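Side-chain contact in putative isocitrate dehydrogenase, NAD-dependent (Methylococcus capsulatus, PDB 6LKY), which probably oxidises isocitrate with NAD+ as cofactor and magnesium as metal: residues 158-161 against 162-165. The protein carries 1 engineered substitution. Residues are numbered along the deposited sequence; the frame is centred on the assembly and turned at random.
Sequences FDYA and RRAR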
loop_
_atom_site.group_PDB
_atom_site.type_symbol
_atom_site.label_atom_id
_atom_site.label_comp_id
_atom_site.label_asym_id
_atom_site.label_seq_id
_atom_site.Cartn_x
_atom_site.Cartn_y
_atom_site.Cartn_z
ATOM N N PHE A 158 9.056 16.838 11.071
ATOM C CA PHE A 158 8.687 17.631 12.253
ATOM C C PHE A 158 8.780 19.137 11.987
ATOM O O PHE A 158 7.884 19.900 12.387
ATOM C CB PHE A 158 9.564 17.245 13.442
ATOM C CG PHE A 158 9.118 15.986 14.139
ATOM C CD1 PHE A 158 8.036 15.998 14.995
ATOM C CD2 PHE A 158 9.791 14.797 13.943
ATOM C CE1 PHE A 158 7.636 14.845 15.647
ATOM C CE2 PHE A 158 9.389 13.636 14.584
ATOM C CZ PHE A 158 8.314 13.664 15.439
ATOM N N ASP A 159 9.864 19.587 11.336
ATOM C CA ASP A 159 9.996 21.002 10.988
ATOM C C ASP A 159 8.854 21.448 10.092
ATOM O O ASP A 159 8.318 22.550 10.262
ATOM C CB ASP A 159 11.336 21.278 10.298
ATOM C CG ASP A 159 12.519 21.103 11.220
ATOM O OD1 ASP A 159 12.306 21.016 12.445
ATOM O OD2 ASP A 159 13.668 21.048 10.723
ATOM N N TYR A 160 8.453 20.598 9.140
ATOM C CA TYR A 160 7.343 20.934 8.258
ATOM C C TYR A 160 6.052 21.046 9.043
ATOM O O TYR A 160 5.256 21.960 8.806
ATOM C CB TYR A 160 7.201 19.884 7.152
ATOM C CG TYR A 160 5.992 20.097 6.249
ATOM C CD1 TYR A 160 4.724 19.618 6.605
ATOM C CD2 TYR A 160 6.120 20.781 5.046
ATOM C CE1 TYR A 160 3.622 19.834 5.785
ATOM C CE2 TYR A 160 5.030 20.992 4.220
ATOM C CZ TYR A 160 3.792 20.518 4.591
ATOM O OH TYR A 160 2.732 20.729 3.751
ATOM N N ALA A 161 5.818 20.110 9.965
ATOM C CA ALA A 161 4.635 20.179 10.820
ATOM C C ALA A 161 4.584 21.495 11.601
ATOM O O ALA A 161 3.526 22.126 11.687
ATOM C CB ALA A 161 4.606 18.974 11.763
ATOM N N ARG A 162 5.716 21.924 12.173
ATOM C CA ARG A 162 5.747 23.208 12.883
ATOM C C ARG A 162 5.447 24.366 11.940
ATOM O O ARG A 162 4.526 25.159 12.168
ATOM C CB ARG A 162 7.106 23.436 13.544
ATOM C CG ARG A 162 7.286 22.793 14.882
ATOM C CD ARG A 162 8.533 23.345 15.560
ATOM N NE ARG A 162 8.716 22.752 16.878
ATOM C CZ ARG A 162 9.894 22.610 17.474
ATOM N NH1 ARG A 162 11.000 23.022 16.869
ATOM N NH2 ARG A 162 9.966 22.046 18.670
ATOM N N ARG A 163 6.222 24.464 10.861
ATOM C CA ARG A 163 6.097 25.567 9.919
ATOM C C ARG A 163 4.694 25.645 9.329
ATOM O O ARG A 163 4.184 26.743 9.081
ATOM C CB ARG A 163 7.159 25.380 8.834
ATOM C CG ARG A 163 7.305 26.459 7.790
ATOM C CD ARG A 163 8.647 26.257 7.052
ATOM N NE ARG A 163 8.652 25.069 6.189
ATOM C CZ ARG A 163 9.372 23.967 6.408
ATOM N NH1 ARG A 163 10.163 23.870 7.471
ATOM N NH2 ARG A 163 9.299 22.951 5.559
ATOM N N ALA A 164 4.048 24.503 9.117
ATOM C CA ALA A 164 2.704 24.468 8.558
ATOM C C ALA A 164 1.628 24.493 9.631
ATOM O O ALA A 164 0.436 24.424 9.297
ATOM C CB ALA A 164 2.529 23.227 7.677
ATOM N N ARG A 165 2.026 24.582 10.905
ATOM C CA ARG A 165 1.105 24.585 12.045
ATOM C C ARG A 165 0.223 23.341 12.047
ATOM O O ARG A 165 -0.983 23.406 12.293
ATOM C CB ARG A 165 0.263 25.865 12.091
ATOM C CG ARG A 165 0.958 27.026 12.824
ATOM C CD ARG A 165 0.330 27.308 14.202
ATOM N NE ARG A 165 0.974 28.422 14.905
ATOM C CZ ARG A 165 1.556 28.337 16.101
ATOM N NH1 ARG A 165 1.568 27.189 16.766
ATOM N NH2 ARG A 165 2.113 29.415 16.648
HETATM O O HOH W 1 11.705 23.775 13.678
#
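The amides of R162, R163 and A164 donate to the carbonyls of F158, D159 and Y160 in the closing i-to-i+4 hydrogen bonds of helix 147-163, the middle one, R163 N to D159 O, being 2.9 Å long and nearly straight. R165 then turns to a positive phi of 57° and ends the helix in a Schellman motif. On the flank of this last turn, R163 folds back along the helix: its CG lies anti to the backbone N, and a bend at chi3 (70°) brings the guanidinium against the backbone of Y160, whose CA lies 3.7 Å above one face of that plane, toward its rim. R163 NH2 approaches Y160 CD2 obliquely at 3.9 Å, and the two flat groups stand almost perpendicular, so they do not stack. The methyl of A164 takes one face of the same ring, off-centre, with its CB 4.0 Å from Y160 CE1. Between D159 and R162, a water donates to D159 OD1 (3.1 Å) and weakly accepts from R162 NH1. Both side chains have stronger partners beyond the helix: Y196 OH for D159, and D198 in a salt bridge with R162 NE. F158 stacks on Y196 and, with A161, packs against V169 of strand 168-173. Backbone bonds thus carry this turn and the side chains add loose van der Waals contact, while D159 and R162 are linked through a weak water bridge, any direct attraction probably being modest.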